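Side-chain contacts in adenylate kinase (Thermus thermophilus, PDB 3CM0), which catalyses the reversible transfer of the terminal phosphate of ATP to AMP, giving two ADP and so helping to balance the cell's adenine nucleotides: residues T19-L24 against R79-G84; E74-R79 against T102-L107. All coordinates share one frame; numbering follows the deposited sequence.

Overall arrangement
Both contacts belong to the parallel five-stranded core of a P-loop NTPase fold, with centres about 13 Å apart. Their segments overlap at Arg79, which touches across neither contact, and alternate along the chain: 19-24, 74-79, 79-84, 102-107. Contact 1, centred about 8 Å from the centre of the chain, packs helix 17-28, whose first turn carries the last predicted ATP-binding residues, on strand 79-83. Contact 2, centred about 16 Å from that point, joins the turn between helix 65-75 and strand 79-83 to the turn from helix 89-101 into strand 104-113. Strand 79-83 is thus entered from contact 2, carries the helix of contact 1 on one side and leads to the predicted AMP-binding residues Gly84 to Arg87.

Contact 1 (T19-L24 against R79-G84); sequences TQASRL and RVIFDG
Ala21 CB lies over the carboxylate of Asp83, 4.1 Å from both Asp83 CB and Asp83 CG. The carboxylate oxygens are held by lysines: OD1 forms a salt bridge with Lys17 and OD2 with Lys32, which fixes the plane that the methyl group rests on. On the reverse side of the strand, the Phe82 ring carries Val80 CG2 on one face, 3.8 Å above the plane and displaced toward the rim. Between Asp83 and the start of the strand, Ile81 makes the apolar contacts to Ala21 and Leu24. Helix 19-24 and strand 79-83 run antiparallel, at 172° and 9.1 Å between axes, as expected in a P-loop NTPase, where the helix after the phosphate-binding loop packs on the parallel sheet; Asp83 and Gly84 open the DGFPR signature of adenylate kinases. With CG2 anti to its backbone N, Ile81 brings that methyl within 4.0 Å of Ala21 CB. Its other branch ends in CD1, which lies 3.7 Å from Ala21 O and 3.8 Å from Leu24 CD2, the leucine and isoleucine chains crossing at a slant. Phe9 of strand 4-10 touches Ala21, Leu24 and Ile81 alike.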
loop_
_atom_site.group_PDB
_atom_site.type_symbol
_atom_site.label_atom_id
_atom_site.label_comp_id
_atom_site.label_asym_id
_atom_site.label_seq_id
_atom_site.Cartn_x
_atom_site.Cartn_y
_atom_site.Cartn_z
ATOM N N THR A 19 -3.172 -5.850 6.913
ATOM C CA THR A 19 -3.046 -6.317 8.266
ATOM C C THR A 19 -1.603 -6.649 8.572
ATOM O O THR A 19 -1.152 -6.390 9.689
ATOM C CB THR A 19 -3.912 -7.571 8.510
ATOM O OG1 THR A 19 -5.287 -7.250 8.263
ATOM C CG2 THR A 19 -3.757 -8.053 9.946
ATOM N N GLN A 20 -0.867 -7.205 7.596
ATOM C CA GLN A 20 0.542 -7.548 7.833
ATOM C C GLN A 20 1.368 -6.235 7.931
ATOM O O GLN A 20 2.306 -6.144 8.711
ATOM C CB GLN A 20 1.125 -8.396 6.680
ATOM C CG GLN A 20 0.528 -9.807 6.553
ATOM C CD GLN A 20 0.873 -10.666 7.758
ATOM O OE1 GLN A 20 1.744 -10.311 8.546
ATOM N NE2 GLN A 20 0.190 -11.802 7.905
ATOM N N ALA A 21 1.042 -5.258 7.094
ATOM C CA ALA A 21 1.748 -3.964 7.154
ATOM C C ALA A 21 1.521 -3.367 8.544
ATOM O O ALA A 21 2.425 -2.814 9.151
ATOM C CB ALA A 21 1.187 -3.035 6.096
ATOM N N SER A 22 0.283 -3.452 9.024
ATOM C CA SER A 22 -0.040 -2.896 10.339
ATOM C C SER A 22 0.690 -3.607 11.461
ATOM O O SER A 22 1.105 -2.988 12.452
ATOM C CB SER A 22 -1.544 -2.951 10.564
ATOM O OG SER A 22 -2.191 -1.985 9.761
ATOM N N ARG A 23 0.864 -4.916 11.320
ATOM C CA ARG A 23 1.573 -5.650 12.347
ATOM C C ARG A 23 3.070 -5.377 12.334
ATOM O O ARG A 23 3.691 -5.242 13.388
ATOM C CB ARG A 23 1.314 -7.148 12.222
ATOM C CG ARG A 23 2.202 -7.979 13.147
ATOM C CD ARG A 23 1.635 -9.374 13.251
ATOM N NE ARG A 23 2.488 -10.255 14.036
ATOM C CZ ARG A 23 2.324 -11.576 14.091
ATOM N NH1 ARG A 23 1.341 -12.151 13.415
ATOM N NH2 ARG A 23 3.157 -12.319 14.796
ATOM N N LEU A 24 3.661 -5.283 11.146
ATOM C CA LEU A 24 5.088 -5.004 11.073
ATOM C C LEU A 24 5.324 -3.593 11.649
ATOM O O LEU A 24 6.352 -3.336 12.308
ATOM C CB LEU A 24 5.552 -5.025 9.602
ATOM C CG LEU A 24 7.058 -4.832 9.399
ATOM C CD1 LEU A 24 7.811 -5.984 10.002
ATOM C CD2 LEU A 24 7.352 -4.707 7.869
ATOM N N ARG A 79 11.580 5.459 10.129
ATOM C CA ARG A 79 11.042 4.156 9.654
ATOM C C ARG A 79 9.608 4.325 9.187
ATOM O O ARG A 79 8.722 4.663 9.979
ATOM C CB ARG A 79 11.083 3.130 10.787
ATOM C CG ARG A 79 12.448 2.926 11.372
ATOM C CD ARG A 79 12.352 1.844 12.453
ATOM N NE ARG A 79 13.640 1.618 13.105
ATOM C CZ ARG A 79 13.766 1.160 14.347
ATOM N NH1 ARG A 79 12.684 0.882 15.067
ATOM N NH2 ARG A 79 14.968 0.997 14.881
ATOM N N VAL A 80 9.379 4.052 7.892
ATOM C CA VAL A 80 8.069 4.256 7.316
ATOM C C VAL A 80 7.622 3.052 6.474
ATOM O O VAL A 80 8.468 2.405 5.823
ATOM C CB VAL A 80 8.110 5.516 6.380
ATOM C CG1 VAL A 80 9.178 5.301 5.267
ATOM C CG2 VAL A 80 6.757 5.789 5.773
ATOM N N ILE A 81 6.310 2.830 6.488
ATOM C CA ILE A 81 5.626 1.777 5.707
ATOM C C ILE A 81 4.566 2.414 4.825
ATOM O O ILE A 81 3.822 3.327 5.230
ATOM C CB ILE A 81 4.998 0.705 6.654
ATOM C CG1 ILE A 81 6.132 -0.186 7.193
ATOM C CG2 ILE A 81 3.953 -0.098 5.939
ATOM C CD1 ILE A 81 5.645 -1.285 8.187
ATOM N N PHE A 82 4.547 1.958 3.564
ATOM C CA PHE A 82 3.582 2.397 2.592
ATOM C C PHE A 82 2.689 1.206 2.301
ATOM O O PHE A 82 3.192 0.134 2.028
ATOM C CB PHE A 82 4.298 2.831 1.308
ATOM C CG PHE A 82 5.127 4.094 1.507
ATOM C CD1 PHE A 82 4.520 5.342 1.411
ATOM C CD2 PHE A 82 6.487 4.009 1.792
ATOM C CE1 PHE A 82 5.266 6.504 1.591
ATOM C CE2 PHE A 82 7.255 5.179 1.979
ATOM C CZ PHE A 82 6.632 6.421 1.870
ATOM N N ASP A 83 1.381 1.416 2.351
ATOM C CA ASP A 83 0.410 0.354 2.101
ATOM C C ASP A 83 -0.697 1.099 1.335
ATOM O O ASP A 83 -1.405 1.917 1.904
ATOM C CB ASP A 83 -0.069 -0.168 3.466
ATOM C CG ASP A 83 -1.229 -1.121 3.365
ATOM O OD1 ASP A 83 -1.286 -1.882 2.378
ATOM O OD2 ASP A 83 -2.068 -1.107 4.290
ATOM N N GLY A 84 -0.813 0.847 0.050
ATOM C CA GLY A 84 -1.797 1.571 -0.732
ATOM C C GLY A 84 -1.160 2.698 -1.549
ATOM O O GLY A 84 -1.874 3.515 -2.154
#

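Contact 2 (E74-R79 against T102-L107); sequences EELAER and TGTRLL
Leu76 and Thr102 meet tip to tip, and a single methyl group does the touching on the leucine side. Leu76 CD1 is set against both branches of the threonine, 3.4 Å from Thr102 OG1 and 3.5 Å from Thr102 CG2. It is a van der Waals contact, with no direct hydrogen bond joining the two segments. Leu76 reaches across because CG is anti to its carbonyl carbon (chi1 -78°) and the chain then continues extended. Thr104 stands farther back, its OG1 4.3 Å from Leu76 CD1.

Polar groups surround the threonines. Thr104 OG1 and Thr102 OG1 are 2.9 Å apart, which allows a hydrogen bond, though an unsettled one because the Thr104 proton has an alternative acceptor. The one proton of Thr102 OG1 can go to the carbonyl oxygen of Leu98 or of Leu99, tying the hydroxyl beside the leucine methyl into the last turn of helix 89-101. The chi1 of 58° places this oxygen between the threonine's own N and C, turned back over that turn. A water links the segments: it donates to Ala77 O at 2.7 Å and lies 2.6 Å from Thr104 OG1. Immediately after Thr102, Gly103 takes a positive phi and closes helix 89-101 with a Schellman motif.

Leu76 also rests on Leu98 and Thr104 on Leu99, both of helix 89-101, while Thr104 touches Ala6 of strand 4-10. The contact therefore joins the turn after helix 65-75 to the turn after helix 89-101; strands 79-83 and 104-113, which these turns lead into, flank strand 4-10 in the sheet.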
loop_
_atom_site.group_PDB
_atom_site.type_symbol
_atom_site.label_atom_id
_atom_site.label_comp_id
_atom_site.label_asym_id
_atom_site.label_seq_id
_atom_site.Cartn_x
_atom_site.Cartn_y
_atom_site.Cartn_z
ATOM N N GLU A 74 6.757 15.557 4.435
ATOM C CA GLU A 74 6.442 16.149 5.768
ATOM C C GLU A 74 6.239 15.101 6.854
ATOM O O GLU A 74 6.336 15.397 8.062
ATOM C CB GLU A 74 5.183 16.996 5.666
ATOM C CG GLU A 74 5.363 18.207 4.757
ATOM C CD GLU A 74 4.085 19.032 4.635
ATOM O OE1 GLU A 74 3.179 18.887 5.504
ATOM O OE2 GLU A 74 3.993 19.851 3.680
ATOM N N GLU A 75 5.942 13.875 6.394
ATOM C CA GLU A 75 5.674 12.702 7.223
ATOM C C GLU A 75 6.776 11.665 7.286
ATOM O O GLU A 75 6.692 10.765 8.118
ATOM C CB GLU A 75 4.405 11.976 6.743
ATOM C CG GLU A 75 3.099 12.727 6.879
ATOM C CD GLU A 75 2.566 12.703 8.294
ATOM O OE1 GLU A 75 2.552 11.608 8.910
ATOM O OE2 GLU A 75 2.163 13.779 8.780
ATOM N N LEU A 76 7.800 11.755 6.435
ATOM C CA LEU A 76 8.850 10.754 6.522
ATOM C C LEU A 76 9.376 10.892 7.962
ATOM O O LEU A 76 9.375 11.956 8.591
ATOM C CB LEU A 76 10.052 10.969 5.602
ATOM C CG LEU A 76 9.861 10.589 4.138
ATOM C CD1 LEU A 76 11.104 10.982 3.361
ATOM C CD2 LEU A 76 9.562 9.116 3.973
ATOM N N ALA A 77 9.822 9.728 8.403
ATOM C CA ALA A 77 10.409 9.430 9.687
ATOM C C ALA A 77 11.490 8.401 9.418
ATOM O O ALA A 77 11.643 7.917 8.297
ATOM C CB ALA A 77 9.367 8.868 10.605
ATOM N N GLU A 78 12.241 8.083 10.457
ATOM C CA GLU A 78 13.329 7.143 10.357
ATOM C C GLU A 78 12.814 5.822 9.790
ATOM O O GLU A 78 13.524 5.155 9.043
ATOM C CB GLU A 78 13.945 6.882 11.731
ATOM C CG GLU A 78 14.456 8.118 12.456
ATOM C CD GLU A 78 14.674 7.863 13.940
ATOM O OE1 GLU A 78 15.622 7.125 14.295
ATOM O OE2 GLU A 78 13.881 8.395 14.752
ATOM N N ARG A 79 11.580 5.459 10.129
ATOM C CA ARG A 79 11.042 4.156 9.654
ATOM C C ARG A 79 9.608 4.325 9.187
ATOM O O ARG A 79 8.722 4.663 9.979
ATOM C CB ARG A 79 11.083 3.130 10.787
ATOM C CG ARG A 79 12.448 2.926 11.372
ATOM C CD ARG A 79 12.352 1.844 12.453
ATOM N NE ARG A 79 13.640 1.618 13.105
ATOM C CZ ARG A 79 13.766 1.160 14.347
ATOM N NH1 ARG A 79 12.684 0.882 15.067
ATOM N NH2 ARG A 79 14.968 0.997 14.881
ATOM N N THR A 102 16.221 11.880 0.908
ATOM C CA THR A 102 16.153 11.914 2.356
ATOM C C THR A 102 17.006 10.875 3.019
ATOM O O THR A 102 16.974 10.735 4.251
ATOM C CB THR A 102 14.730 11.718 2.812
ATOM O OG1 THR A 102 14.258 10.467 2.307
ATOM C CG2 THR A 102 13.875 12.845 2.294
ATOM N N GLY A 103 17.758 10.133 2.213
ATOM C CA GLY A 103 18.607 9.082 2.756
ATOM C C GLY A 103 17.846 7.921 3.380
ATOM O O GLY A 103 18.289 7.328 4.377
ATOM N N THR A 104 16.706 7.581 2.782
ATOM C CA THR A 104 15.861 6.489 3.288
ATOM C C THR A 104 16.065 5.250 2.401
ATOM O O THR A 104 15.789 5.288 1.203
ATOM C CB THR A 104 14.384 6.900 3.243
ATOM O OG1 THR A 104 14.192 8.115 3.975
ATOM C CG2 THR A 104 13.505 5.800 3.861
ATOM N N ARG A 105 16.554 4.166 2.990
ATOM C CA ARG A 105 16.808 2.952 2.237
ATOM C C ARG A 105 15.529 2.130 2.121
ATOM O O ARG A 105 14.848 1.896 3.124
ATOM C CB ARG A 105 17.901 2.147 2.945
ATOM C CG ARG A 105 18.139 0.770 2.365
ATOM C CD ARG A 105 19.402 0.151 2.979
ATOM N NE ARG A 105 19.732 -1.110 2.328
ATOM C CZ ARG A 105 19.049 -2.235 2.505
ATOM N NH1 ARG A 105 18.008 -2.248 3.319
ATOM N NH2 ARG A 105 19.384 -3.338 1.849
ATOM N N LEU A 106 15.205 1.708 0.895
ATOM C CA LEU A 106 14.011 0.883 0.660
ATOM C C LEU A 106 14.451 -0.555 0.943
ATOM O O LEU A 106 15.239 -1.130 0.184
ATOM C CB LEU A 106 13.557 1.026 -0.808
ATOM C CG LEU A 106 12.357 0.195 -1.264
ATOM C CD1 LEU A 106 11.114 0.476 -0.359
ATOM C CD2 LEU A 106 12.070 0.550 -2.734
ATOM N N LEU A 107 13.983 -1.107 2.056
ATOM C CA LEU A 107 14.330 -2.474 2.471
ATOM C C LEU A 107 13.743 -3.530 1.536
ATOM O O LEU A 107 14.280 -4.636 1.394
ATOM C CB LEU A 107 13.808 -2.778 3.887
ATOM C CG LEU A 107 14.428 -1.943 5.029
ATOM C CD1 LEU A 107 13.775 -2.277 6.369
ATOM C CD2 LEU A 107 15.901 -2.226 5.086
HETATM O O HOH W 1 12.649 8.834 5.911
#